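Long-range contacts in prolyl oligopeptidase (Novosphingobium capsulatum, PDB 1YR2), which probably hydrolyses oligopeptides after proline, and less readily after alanine, as a serine endopeptidase of the S9A family: residues Arg269-Ser274 with Val282-Ser287; Asn294-Ala299 with Thr310-Asp315; Asn242-Leu247 with Val260-Glu265. All coordinates share one frame; numbering follows the deposited sequence.

Contact 1 (Arg269-Ser274 with Val282-Ser287)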
ATOM      1  N   ARG A 269      23.284  13.939  11.256  1.00 12.26           N
ATOM      2  CA  ARG A 269      23.398  12.548  10.789  1.00 13.55           C
ATOM      3  C   ARG A 269      22.805  11.581  11.821  1.00 13.21           C
ATOM      4  O   ARG A 269      23.123  11.666  13.011  1.00 13.35           O
ATOM      5  CB  ARG A 269      24.885  12.247  10.595  1.00 12.46           C
ATOM      6  CG  ARG A 269      25.251  11.156   9.694  1.00 16.56           C
ATOM      7  CD  ARG A 269      24.780  11.327   8.245  1.00 16.60           C
ATOM      8  NE  ARG A 269      25.287  12.503   7.591  1.00 14.15           N
ATOM      9  CZ  ARG A 269      26.365  12.551   6.836  1.00 14.99           C
ATOM     10  NH1 ARG A 269      27.118  11.485   6.646  1.00 16.54           N
ATOM     11  NH2 ARG A 269      26.690  13.673   6.238  1.00 16.86           N
ATOM     12  N   GLY A 270      21.909  10.708  11.361  1.00 13.04           N
ATOM     13  CA  GLY A 270      21.341   9.624  12.132  1.00 12.27           C
ATOM     14  C   GLY A 270      22.082   8.313  11.870  1.00 12.72           C
ATOM     15  O   GLY A 270      22.661   8.132  10.794  1.00 13.87           O
ATOM     16  N   HIS A 271      22.062   7.385  12.821  1.00 12.11           N
ATOM     17  CA  HIS A 271      22.879   6.175  12.723  1.00 12.93           C
ATOM     18  C   HIS A 271      22.076   5.037  13.309  1.00 12.59           C
ATOM     19  O   HIS A 271      21.527   5.149  14.445  1.00 11.32           O
ATOM     20  CB  HIS A 271      24.138   6.288  13.560  1.00 12.86           C
ATOM     21  CG  HIS A 271      24.997   7.465  13.220  1.00 13.31           C
ATOM     22  ND1 HIS A 271      25.667   7.561  12.028  1.00 15.78           N
ATOM     23  CD2 HIS A 271      25.286   8.592  13.908  1.00 15.62           C
ATOM     24  CE1 HIS A 271      26.327   8.698  11.990  1.00 16.71           C
ATOM     25  NE2 HIS A 271      26.136   9.329  13.130  1.00 15.61           N
ATOM     26  N   GLY A 272      21.946   3.982  12.505  1.00 12.28           N
ATOM     27  CA  GLY A 272      21.272   2.754  12.948  1.00 13.48           C
ATOM     28  C   GLY A 272      22.271   1.597  12.821  1.00 13.42           C
ATOM     29  O   GLY A 272      23.108   1.556  11.887  1.00 14.23           O
ATOM     30  N   ALA A 273      22.216   0.657  13.752  1.00 11.66           N
ATOM     31  CA  ALA A 273      23.184  -0.438  13.792  1.00 12.37           C
ATOM     32  C   ALA A 273      22.498  -1.787  13.595  1.00 12.22           C
ATOM     33  O   ALA A 273      21.445  -2.016  14.170  1.00 10.94           O
ATOM     34  CB  ALA A 273      23.900  -0.445  15.147  1.00 12.48           C
ATOM     35  N   SER A 274      23.118  -2.644  12.820  1.00 10.62           N
ATOM     36  CA  SER A 274      22.705  -4.021  12.605  1.00 12.35           C
ATOM     37  C   SER A 274      23.915  -4.907  12.815  1.00 12.59           C
ATOM     38  O   SER A 274      25.032  -4.406  12.858  1.00 12.74           O
ATOM     39  CB  SER A 274      22.208  -4.246  11.166  1.00 13.61           C
ATOM     40  OG  SER A 274      21.146  -3.374  10.905  1.00 20.91           O
ATOM     41  N   VAL A 282      29.370  -5.797  12.693  1.00 11.12           N
ATOM     42  CA  VAL A 282      28.446  -4.668  12.954  1.00 10.35           C
ATOM     43  C   VAL A 282      28.431  -3.796  11.705  1.00 11.41           C
ATOM     44  O   VAL A 282      29.478  -3.523  11.118  1.00 10.86           O
ATOM     45  CB  VAL A 282      28.907  -3.853  14.170  1.00 10.20           C
ATOM     46  CG1 VAL A 282      28.062  -2.642  14.431  1.00 11.68           C
ATOM     47  CG2 VAL A 282      28.929  -4.758  15.410  1.00 10.09           C
ATOM     48  N   VAL A 283      27.238  -3.388  11.284  1.00  9.32           N
ATOM     49  CA  VAL A 283      27.054  -2.541  10.130  1.00 10.59           C
ATOM     50  C   VAL A 283      26.202  -1.365  10.550  1.00 11.87           C
ATOM     51  O   VAL A 283      25.068  -1.504  11.087  1.00 11.41           O
ATOM     52  CB  VAL A 283      26.393  -3.291   8.969  1.00 10.07           C
ATOM     53  CG1 VAL A 283      26.193  -2.405   7.741  1.00 12.85           C
ATOM     54  CG2 VAL A 283      27.224  -4.522   8.627  1.00 11.95           C
ATOM     55  N   ILE A 284      26.755  -0.191  10.346  1.00 11.43           N
ATOM     56  CA  ILE A 284      26.067   1.031  10.737  1.00 11.29           C
ATOM     57  C   ILE A 284      25.692   1.790   9.456  1.00 12.09           C
ATOM     58  O   ILE A 284      26.541   2.109   8.633  1.00 12.49           O
ATOM     59  CB  ILE A 284      26.932   1.887  11.668  1.00 11.36           C
ATOM     60  CG1 ILE A 284      27.180   1.120  12.959  1.00 15.90           C
ATOM     61  CG2 ILE A 284      26.240   3.222  11.944  1.00 12.24           C
ATOM     62  CD1 ILE A 284      28.270   1.661  13.746  1.00 19.21           C
ATOM     63  N   THR A 285      24.397   2.057   9.348  1.00 11.55           N
ATOM     64  CA  THR A 285      23.776   2.815   8.271  1.00 13.15           C
ATOM     65  C   THR A 285      23.451   4.199   8.777  1.00 12.19           C
ATOM     66  O   THR A 285      22.775   4.351   9.806  1.00 13.91           O
ATOM     67  CB  THR A 285      22.483   2.054   7.917  1.00 13.47           C
ATOM     68  OG1 THR A 285      22.877   0.783   7.377  1.00 18.93           O
ATOM     69  CG2 THR A 285      21.775   2.683   6.813  1.00 19.63           C
ATOM     70  N   SER A 286      23.815   5.211   7.996  1.00 12.64           N
ATOM     71  CA  SER A 286      23.661   6.578   8.427  1.00 13.34           C
ATOM     72  C   SER A 286      23.077   7.445   7.303  1.00 13.77           C
ATOM     73  O   SER A 286      23.470   7.348   6.131  1.00 13.40           O
ATOM     74  CB  SER A 286      25.021   7.155   8.870  1.00 14.14           C
ATOM     75  OG  SER A 286      25.681   6.303   9.780  1.00 16.36           O
ATOM     76  N   SER A 287      22.159   8.310   7.691  1.00 14.19           N
ATOM     77  CA  SER A 287      21.508   9.216   6.749  1.00 15.47           C
ATOM     78  C   SER A 287      21.177  10.538   7.399  1.00 17.19           C
ATOM     79  O   SER A 287      21.276  10.696   8.616  1.00 14.96           O
ATOM     80  CB  SER A 287      20.240   8.557   6.189  1.00 16.86           C
ATOM     81  OG  SER A 287      19.269   8.348   7.221  1.00 18.26           O
TER
HETATM   82  O   HOH W   1      22.761  -1.016   9.563  1.00 23.53           O
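His271 ND1 meets Ser286 OG at 2.6 Å, a short hydrogen bond in which either atom could be the donor. The hydroxyl arrives at the edge of the imidazole, in the plane of the ring; the serine torsion, OG anti to the carbonyl carbon (chi1 -50°), turns it toward the histidine. The second ring nitrogen, NE2, is hydrogen-bonded to Thr263 OG1, an example of how a buried ring is fixed in rotation once both nitrogens have partners. His271 and Ser286 form a non-hydrogen-bonded pair; the pairs before and after it carry the backbone ladder. Gly270 with Ser287, Gly272 with Thr285 and Ser274 with Val283 each exchange two N-H...O bonds: Gly272 N reaches Thr285 O at 2.8 Å, and Thr285 N returns to Gly272 O at 2.9 Å. Val283 O accepts twice, from Ser274 N and from a water 2.8 Å away, which also bonds Thr285 OG1 (2.8 Å) and Ser274 OG (3.2 Å) and so links these two hydroxyls on the face away from His271. Arg269 lays CD 3.6 Å from Ser287 O, while its NE forms a salt bridge with Glu288. This hairpin supplies the first two strands of a four-stranded propeller blade: strand 281-287 continues the ladder to strand 295-302, His271 and Ala273 pack on Val245 of strand 244-249, and Ser274 and Val283 rest on Phe322 of strand 320-326.

Contact 2 (Asn294-Ala299 with Thr310-Asp315)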
ATOM      1  N   ASN A 294      22.618   6.880   1.834  1.00 15.06           N
ATOM      2  CA  ASN A 294      23.232   6.586   3.120  1.00 14.68           C
ATOM      3  C   ASN A 294      24.681   6.203   3.035  1.00 14.53           C
ATOM      4  O   ASN A 294      25.147   5.740   1.994  1.00 15.17           O
ATOM      5  CB  ASN A 294      22.429   5.535   3.916  1.00 16.08           C
ATOM      6  CG  ASN A 294      22.478   4.162   3.283  1.00 15.92           C
ATOM      7  OD1 ASN A 294      21.696   3.877   2.360  1.00 17.12           O
ATOM      8  ND2 ASN A 294      23.423   3.293   3.749  1.00 15.08           N
ATOM      9  N   THR A 295      25.388   6.397   4.150  1.00 14.15           N
ATOM     10  CA  THR A 295      26.723   5.915   4.329  1.00 12.13           C
ATOM     11  C   THR A 295      26.678   4.582   5.026  1.00 11.72           C
ATOM     12  O   THR A 295      25.641   4.172   5.535  1.00 10.68           O
ATOM     13  CB  THR A 295      27.588   6.882   5.172  1.00 13.52           C
ATOM     14  OG1 THR A 295      27.085   6.952   6.513  1.00 11.42           O
ATOM     15  CG2 THR A 295      27.598   8.326   4.594  1.00 15.93           C
ATOM     16  N   VAL A 296      27.829   3.908   5.029  1.00  9.70           N
ATOM     17  CA  VAL A 296      27.956   2.607   5.668  1.00 10.92           C
ATOM     18  C   VAL A 296      29.285   2.555   6.358  1.00 11.05           C
ATOM     19  O   VAL A 296      30.330   2.837   5.703  1.00 12.13           O
ATOM     20  CB  VAL A 296      27.842   1.419   4.623  1.00 11.93           C
ATOM     21  CG1 VAL A 296      27.957   0.049   5.358  1.00 14.08           C
ATOM     22  CG2 VAL A 296      26.529   1.478   3.859  1.00 12.44           C
ATOM     23  N   HIS A 297      29.271   2.250   7.663  1.00 10.73           N
ATOM     24  CA  HIS A 297      30.456   1.920   8.418  1.00 11.30           C
ATOM     25  C   HIS A 297      30.368   0.475   8.936  1.00 11.86           C
ATOM     26  O   HIS A 297      29.255  -0.036   9.168  1.00 10.56           O
ATOM     27  CB  HIS A 297      30.643   2.857   9.605  1.00 10.51           C
ATOM     28  CG  HIS A 297      30.982   4.261   9.223  1.00 11.55           C
ATOM     29  ND1 HIS A 297      30.076   5.117   8.647  1.00 14.56           N
ATOM     30  CD2 HIS A 297      32.154   4.946   9.303  1.00 15.98           C
ATOM     31  CE1 HIS A 297      30.669   6.282   8.410  1.00 14.02           C
ATOM     32  NE2 HIS A 297      31.934   6.201   8.789  1.00 12.86           N
ATOM     33  N   VAL A 298      31.515  -0.196   9.068  1.00 11.46           N
ATOM     34  CA  VAL A 298      31.526  -1.593   9.525  1.00 12.47           C
ATOM     35  C   VAL A 298      32.553  -1.787  10.639  1.00 13.56           C
ATOM     36  O   VAL A 298      33.501  -1.029  10.745  1.00 14.09           O
ATOM     37  CB  VAL A 298      31.801  -2.603   8.387  1.00 13.01           C
ATOM     38  CG1 VAL A 298      30.704  -2.491   7.346  1.00 13.96           C
ATOM     39  CG2 VAL A 298      33.177  -2.412   7.780  1.00 15.46           C
ATOM     40  N   ALA A 299      32.329  -2.788  11.477  1.00 12.14           N
ATOM     41  CA  ALA A 299      33.277  -3.144  12.505  1.00 12.08           C
ATOM     42  C   ALA A 299      33.261  -4.620  12.658  1.00 11.61           C
ATOM     43  O   ALA A 299      32.219  -5.237  12.821  1.00  9.48           O
ATOM     44  CB  ALA A 299      32.948  -2.498  13.811  1.00 12.45           C
ATOM     45  N   THR A 310      35.155   1.321  10.746  1.00 17.72           N
ATOM     46  CA  THR A 310      35.736   1.934   9.533  1.00 19.13           C
ATOM     47  C   THR A 310      34.683   2.216   8.515  1.00 17.56           C
ATOM     48  O   THR A 310      33.674   1.537   8.439  1.00 16.28           O
ATOM     49  CB  THR A 310      36.739   1.029   8.850  1.00 19.68           C
ATOM     50  OG1 THR A 310      36.198  -0.288   8.797  1.00 22.52           O
ATOM     51  CG2 THR A 310      38.052   0.933   9.628  1.00 22.60           C
ATOM     52  N   ALA A 311      34.944   3.205   7.684  1.00 17.95           N
ATOM     53  CA  ALA A 311      34.004   3.644   6.686  1.00 16.98           C
ATOM     54  C   ALA A 311      34.086   2.716   5.498  1.00 18.34           C
ATOM     55  O   ALA A 311      35.161   2.510   4.970  1.00 18.42           O
ATOM     56  CB  ALA A 311      34.367   5.066   6.245  1.00 18.70           C
ATOM     57  N   LEU A 312      32.965   2.159   5.066  1.00 17.39           N
ATOM     58  CA  LEU A 312      32.966   1.360   3.836  1.00 16.61           C
ATOM     59  C   LEU A 312      32.452   2.206   2.669  1.00 16.03           C
ATOM     60  O   LEU A 312      32.988   2.164   1.606  1.00 14.48           O
ATOM     61  CB  LEU A 312      32.050   0.164   4.043  1.00 17.64           C
ATOM     62  CG  LEU A 312      32.315  -1.254   3.567  1.00 19.96           C
ATOM     63  CD1 LEU A 312      31.015  -1.967   3.278  1.00 20.16           C
ATOM     64  CD2 LEU A 312      33.343  -1.395   2.454  1.00 20.77           C
ATOM     65  N   ILE A 313      31.357   2.920   2.875  1.00 14.93           N
ATOM     66  CA  ILE A 313      30.797   3.865   1.907  1.00 15.93           C
ATOM     67  C   ILE A 313      30.783   5.200   2.656  1.00 15.86           C
ATOM     68  O   ILE A 313      29.920   5.440   3.468  1.00 14.09           O
ATOM     69  CB  ILE A 313      29.334   3.461   1.527  1.00 15.67           C
ATOM     70  CG1 ILE A 313      29.264   2.077   0.882  1.00 17.11           C
ATOM     71  CG2 ILE A 313      28.649   4.564   0.664  1.00 16.37           C
ATOM     72  CD1 ILE A 313      29.994   1.922  -0.444  1.00 20.12           C
ATOM     73  N   PRO A 314      31.813   6.017   2.488  1.00 17.37           N
ATOM     74  CA  PRO A 314      31.963   7.210   3.340  1.00 18.00           C
ATOM     75  C   PRO A 314      31.096   8.424   2.986  1.00 18.91           C
ATOM     76  O   PRO A 314      30.949   9.320   3.833  1.00 19.62           O
ATOM     77  CB  PRO A 314      33.458   7.563   3.195  1.00 19.13           C
ATOM     78  CG  PRO A 314      33.909   6.915   1.933  1.00 19.56           C
ATOM     79  CD  PRO A 314      32.972   5.790   1.632  1.00 17.94           C
ATOM     80  N   ASP A 315      30.591   8.507   1.775  1.00 19.52           N
ATOM     81  CA  ASP A 315      29.862   9.705   1.337  1.00 21.58           C
ATOM     82  C   ASP A 315      28.387   9.399   1.124  1.00 21.18           C
ATOM     83  O   ASP A 315      27.993   8.256   0.882  1.00 21.41           O
ATOM     84  CB  ASP A 315      30.466  10.300   0.064  1.00 22.58           C
ATOM     85  CG  ASP A 315      31.943  10.601   0.195  1.00 28.50           C
ATOM     86  OD1 ASP A 315      32.336  11.295   1.176  1.00 33.72           O
ATOM     87  OD2 ASP A 315      32.796  10.175  -0.634  1.00 35.52           O
TER
HETATM   88  O   HOH W   2      26.129   6.758  -0.345  1.00 21.31           O
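Val296 O is gripped by two successive amides, Leu312 N at 2.8 Å and Ile313 N at 3.0 Å. The second donor lies in the carbonyl plane on a lone pair, whereas the first is tilted 23° from that plane. Ile313 also answers in the other direction, its O accepting from Val296 N at 3.0 Å, again on a lone pair. Farther along, Val298 and Thr310 exchange a regular pair of backbone bonds. Between these pairs the register slips by one residue, and Leu312 and Ile313 together face Val296: a textbook case of the classic beta bulge, with Leu312 in the near-helical backbone conformation (phi -99°, psi -46°) usual for its first position. It lies at the corner the chain turns at Leu312, on the outermost strand of a beta-propeller blade. The bulge also brings Leu312 to the same face as the valines, where its CD1 comes within 4.1 Å of Val298 CG1 and also touches Val296 CG1. Beside it, the Val296 and Ile313 side chains cross obliquely, CB near CB, and both Leu312 and Ile313 touch Phe355 of the following blade. On the other face, the His297 ring reaches Ala311 at a slant, CD2 3.5 Å from Ala311 CA and NE2 3.7 Å from Ala311 CB, and the same ring meets Phe261. Thr295 sets CG2 against the backbone of Pro314 and Asp315. The Asn294 amide turns to the next residue, ND2 donating to Thr295 O at 3.0 Å from above the carbonyl plane, and it has a second acceptor in Trp320 O. A water donating to Asn294 O and Asp315 O joins the diverging ends, although other acceptors compete for its protons.

Contact 3 (Asn242-Leu247 with Val260-Glu265)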
ATOM      1  N   ASN A 242      23.092  14.672  17.071  1.00 13.48           N
ATOM      2  CA  ASN A 242      24.133  13.887  17.711  1.00 12.75           C
ATOM      3  C   ASN A 242      23.683  12.504  18.187  1.00 11.76           C
ATOM      4  O   ASN A 242      24.122  12.009  19.226  1.00 11.87           O
ATOM      5  CB  ASN A 242      24.779  14.694  18.839  1.00 13.02           C
ATOM      6  CG  ASN A 242      25.616  15.831  18.293  1.00 14.58           C
ATOM      7  OD1 ASN A 242      26.540  15.603  17.509  1.00 14.06           O
ATOM      8  ND2 ASN A 242      25.310  17.030  18.703  1.00 13.04           N
ATOM      9  N   GLN A 243      22.848  11.866  17.384  1.00  9.85           N
ATOM     10  CA  GLN A 243      22.500  10.502  17.658  1.00 10.18           C
ATOM     11  C   GLN A 243      23.774   9.619  17.734  1.00 10.18           C
ATOM     12  O   GLN A 243      24.725   9.767  16.942  1.00 10.94           O
ATOM     13  CB  GLN A 243      21.563   9.970  16.580  1.00 10.81           C
ATOM     14  CG  GLN A 243      21.054   8.557  16.904  1.00 10.50           C
ATOM     15  CD  GLN A 243      20.027   8.028  15.893  1.00 13.25           C
ATOM     16  OE1 GLN A 243      20.223   8.151  14.676  1.00 13.87           O
ATOM     17  NE2 GLN A 243      18.907   7.465  16.415  1.00 13.54           N
ATOM     18  N   THR A 244      23.825   8.736  18.705  1.00  9.72           N
ATOM     19  CA  THR A 244      25.006   7.872  18.916  1.00 11.18           C
ATOM     20  C   THR A 244      24.622   6.404  19.124  1.00 11.34           C
ATOM     21  O   THR A 244      23.568   6.121  19.642  1.00 11.15           O
ATOM     22  CB  THR A 244      25.900   8.384  20.066  1.00 13.13           C
ATOM     23  OG1 THR A 244      25.126   8.513  21.255  1.00 17.47           O
ATOM     24  CG2 THR A 244      26.352   9.783  19.805  1.00 11.54           C
ATOM     25  N   VAL A 245      25.471   5.503  18.647  1.00 10.35           N
ATOM     26  CA  VAL A 245      25.285   4.059  18.779  1.00 10.24           C
ATOM     27  C   VAL A 245      26.073   3.615  20.015  1.00 10.30           C
ATOM     28  O   VAL A 245      27.221   4.002  20.153  1.00 10.05           O
ATOM     29  CB  VAL A 245      25.766   3.320  17.535  1.00 10.15           C
ATOM     30  CG1 VAL A 245      25.549   1.790  17.694  1.00 10.19           C
ATOM     31  CG2 VAL A 245      25.066   3.806  16.338  1.00 13.21           C
ATOM     32  N   TRP A 246      25.400   2.893  20.917  1.00 10.26           N
ATOM     33  CA  TRP A 246      25.952   2.321  22.152  1.00 10.23           C
ATOM     34  C   TRP A 246      25.687   0.824  22.254  1.00 11.07           C
ATOM     35  O   TRP A 246      24.792   0.289  21.570  1.00  9.45           O
ATOM     36  CB  TRP A 246      25.318   2.984  23.357  1.00 10.14           C
ATOM     37  CG  TRP A 246      25.570   4.419  23.493  1.00 11.52           C
ATOM     38  CD1 TRP A 246      25.063   5.452  22.714  1.00 13.78           C
ATOM     39  CD2 TRP A 246      26.399   5.047  24.484  1.00 13.89           C
ATOM     40  NE1 TRP A 246      25.536   6.660  23.174  1.00 13.42           N
ATOM     41  CE2 TRP A 246      26.332   6.448  24.269  1.00 13.40           C
ATOM     42  CE3 TRP A 246      27.193   4.558  25.556  1.00 15.38           C
ATOM     43  CZ2 TRP A 246      27.032   7.365  25.066  1.00 15.57           C
ATOM     44  CZ3 TRP A 246      27.875   5.455  26.335  1.00 17.15           C
ATOM     45  CH2 TRP A 246      27.799   6.855  26.089  1.00 16.27           C
ATOM     46  N   LEU A 247      26.436   0.177  23.156  1.00 11.03           N
ATOM     47  CA  LEU A 247      26.331  -1.254  23.435  1.00 11.46           C
ATOM     48  C   LEU A 247      25.918  -1.377  24.888  1.00 11.61           C
ATOM     49  O   LEU A 247      26.593  -0.873  25.794  1.00 10.33           O
ATOM     50  CB  LEU A 247      27.644  -1.993  23.191  1.00 11.95           C
ATOM     51  CG  LEU A 247      27.669  -3.497  23.441  1.00 12.67           C
ATOM     52  CD1 LEU A 247      26.795  -4.180  22.377  1.00 14.03           C
ATOM     53  CD2 LEU A 247      29.079  -4.034  23.415  1.00 15.49           C
ATOM     54  N   VAL A 260      29.796   3.231  20.767  1.00 13.88           N
ATOM     55  CA  VAL A 260      30.294   2.495  19.598  1.00 12.82           C
ATOM     56  C   VAL A 260      30.549   3.394  18.419  1.00 13.30           C
ATOM     57  O   VAL A 260      31.583   3.268  17.760  1.00 13.66           O
ATOM     58  CB  VAL A 260      29.289   1.401  19.193  1.00 13.33           C
ATOM     59  CG1 VAL A 260      29.743   0.694  17.912  1.00 14.68           C
ATOM     60  CG2 VAL A 260      29.177   0.390  20.310  1.00 13.73           C
ATOM     61  N   PHE A 261      29.623   4.322  18.143  1.00 11.77           N
ATOM     62  CA  PHE A 261      29.762   5.187  16.970  1.00 12.19           C
ATOM     63  C   PHE A 261      29.028   6.509  17.114  1.00 11.75           C
ATOM     64  O   PHE A 261      27.882   6.546  17.577  1.00 11.10           O
ATOM     65  CB  PHE A 261      29.228   4.498  15.714  1.00 12.25           C
ATOM     66  CG  PHE A 261      29.649   5.164  14.431  1.00 12.13           C
ATOM     67  CD1 PHE A 261      30.991   5.227  14.073  1.00 14.77           C
ATOM     68  CD2 PHE A 261      28.707   5.767  13.592  1.00 13.76           C
ATOM     69  CE1 PHE A 261      31.375   5.851  12.951  1.00 14.39           C
ATOM     70  CE2 PHE A 261      29.114   6.377  12.424  1.00 13.27           C
ATOM     71  CZ  PHE A 261      30.418   6.424  12.108  1.00 13.80           C
ATOM     72  N   ALA A 262      29.713   7.559  16.682  1.00 12.03           N
ATOM     73  CA  ALA A 262      29.169   8.897  16.581  1.00 12.31           C
ATOM     74  C   ALA A 262      29.850   9.649  15.444  1.00 12.40           C
ATOM     75  O   ALA A 262      30.965   9.286  15.055  1.00 12.10           O
ATOM     76  CB  ALA A 262      29.368   9.646  17.883  1.00 13.82           C
ATOM     77  N   THR A 263      29.195  10.707  14.946  1.00 11.79           N
ATOM     78  CA  THR A 263      29.811  11.649  13.994  1.00 12.70           C
ATOM     79  C   THR A 263      29.765  13.062  14.558  1.00 13.19           C
ATOM     80  O   THR A 263      28.857  13.819  14.253  1.00 10.66           O
ATOM     81  CB  THR A 263      29.123  11.643  12.610  1.00 13.08           C
ATOM     82  OG1 THR A 263      27.693  11.745  12.743  1.00 12.99           O
ATOM     83  CG2 THR A 263      29.393  10.339  11.895  1.00 14.06           C
ATOM     84  N   PRO A 264      30.766  13.421  15.347  1.00 14.00           N
ATOM     85  CA  PRO A 264      30.747  14.702  16.073  1.00 14.50           C
ATOM     86  C   PRO A 264      30.933  15.997  15.222  1.00 14.45           C
ATOM     87  O   PRO A 264      30.833  17.098  15.781  1.00 16.61           O
ATOM     88  CB  PRO A 264      31.880  14.533  17.091  1.00 15.73           C
ATOM     89  CG  PRO A 264      32.830  13.562  16.492  1.00 17.01           C
ATOM     90  CD  PRO A 264      31.990  12.621  15.632  1.00 15.14           C
ATOM     91  N   GLU A 265      31.216  15.879  13.937  1.00 13.00           N
ATOM     92  CA  GLU A 265      31.234  17.006  13.036  1.00 13.51           C
ATOM     93  C   GLU A 265      29.972  17.054  12.152  1.00 13.17           C
ATOM     94  O   GLU A 265      29.767  18.008  11.384  1.00 12.61           O
ATOM     95  CB  GLU A 265      32.531  16.944  12.230  1.00 14.96           C
ATOM     96  CG  GLU A 265      33.771  17.008  13.151  1.00 18.06           C
ATOM     97  CD  GLU A 265      35.072  17.268  12.409  1.00 25.12           C
ATOM     98  OE1 GLU A 265      35.102  18.159  11.541  1.00 28.69           O
ATOM     99  OE2 GLU A 265      36.079  16.606  12.711  1.00 32.31           O
TER
HETATM  100  O   HOH W   3      26.601  11.403  16.035  1.00 16.82           O
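Thr244 and Ala262 meet methyl to methyl, CG2 to CB at 3.6 Å. The threonine holds OG1 between its backbone N and carbonyl carbon (chi1 55°), which leaves CG2 for Ala262 and lets OG1 accept from Trp246 NE1 at 2.7 Å, slightly tilted from the indole plane. With an alanine here, Trp246 NE1 would probably lose this acceptor, the indole would be freer to turn, and a gap would open beside Ala262. Next along, Val245 and Phe261 set CB against CB at 4.1 Å, but the phenylalanine keeps CG anti to its backbone N (chi1 -165°) and carries its ring off from strand 244-249, meeting the His271 ring edge-to-face. Val260, by contrast, has its CB directed toward the facing strand, 4.0 Å from Val245 CG1 with the two side chains at a slant, and its CG2 4.0 Å from Leu247 CB. The difference illustrates what a classic beta bulge does to neighbouring side chains: Val260 N (2.8 Å) and Phe261 N (3.1 Å) both donate to Val245 O from one face of its plane, while Val245 N donates to Phe261 O. Beyond it the strands part, and a water spans Gln243 O and Thr263 N. Within its propeller blade, strand 244-249 lies between strand 221-226, where Trp246 packs on Arg226, and the outermost strand 258-261.

In the fold
Contacts 1 and 2 belong to one propeller blade, whose strands 281-287 and 295-302 are joined by probable hydrogen bonds such as Ile284 N to His297 O (2.8 Å); contact 3 is the outer hairpin of the blade before it. Contact 1, on the first two strands of its blade, has no exposed residue and an unbroken ladder. Contacts 2 and 3 involve the last strands of their blades, their centres about 31 and 34 Å from the centre of the chain, against about 26 Å for contact 1; both reach the surface in part and carry a bulge. Polar bonds, among them His271 N to Gln243 OE1, join contacts 1 and 3, whereas contacts 2 and 3 meet through ring packing.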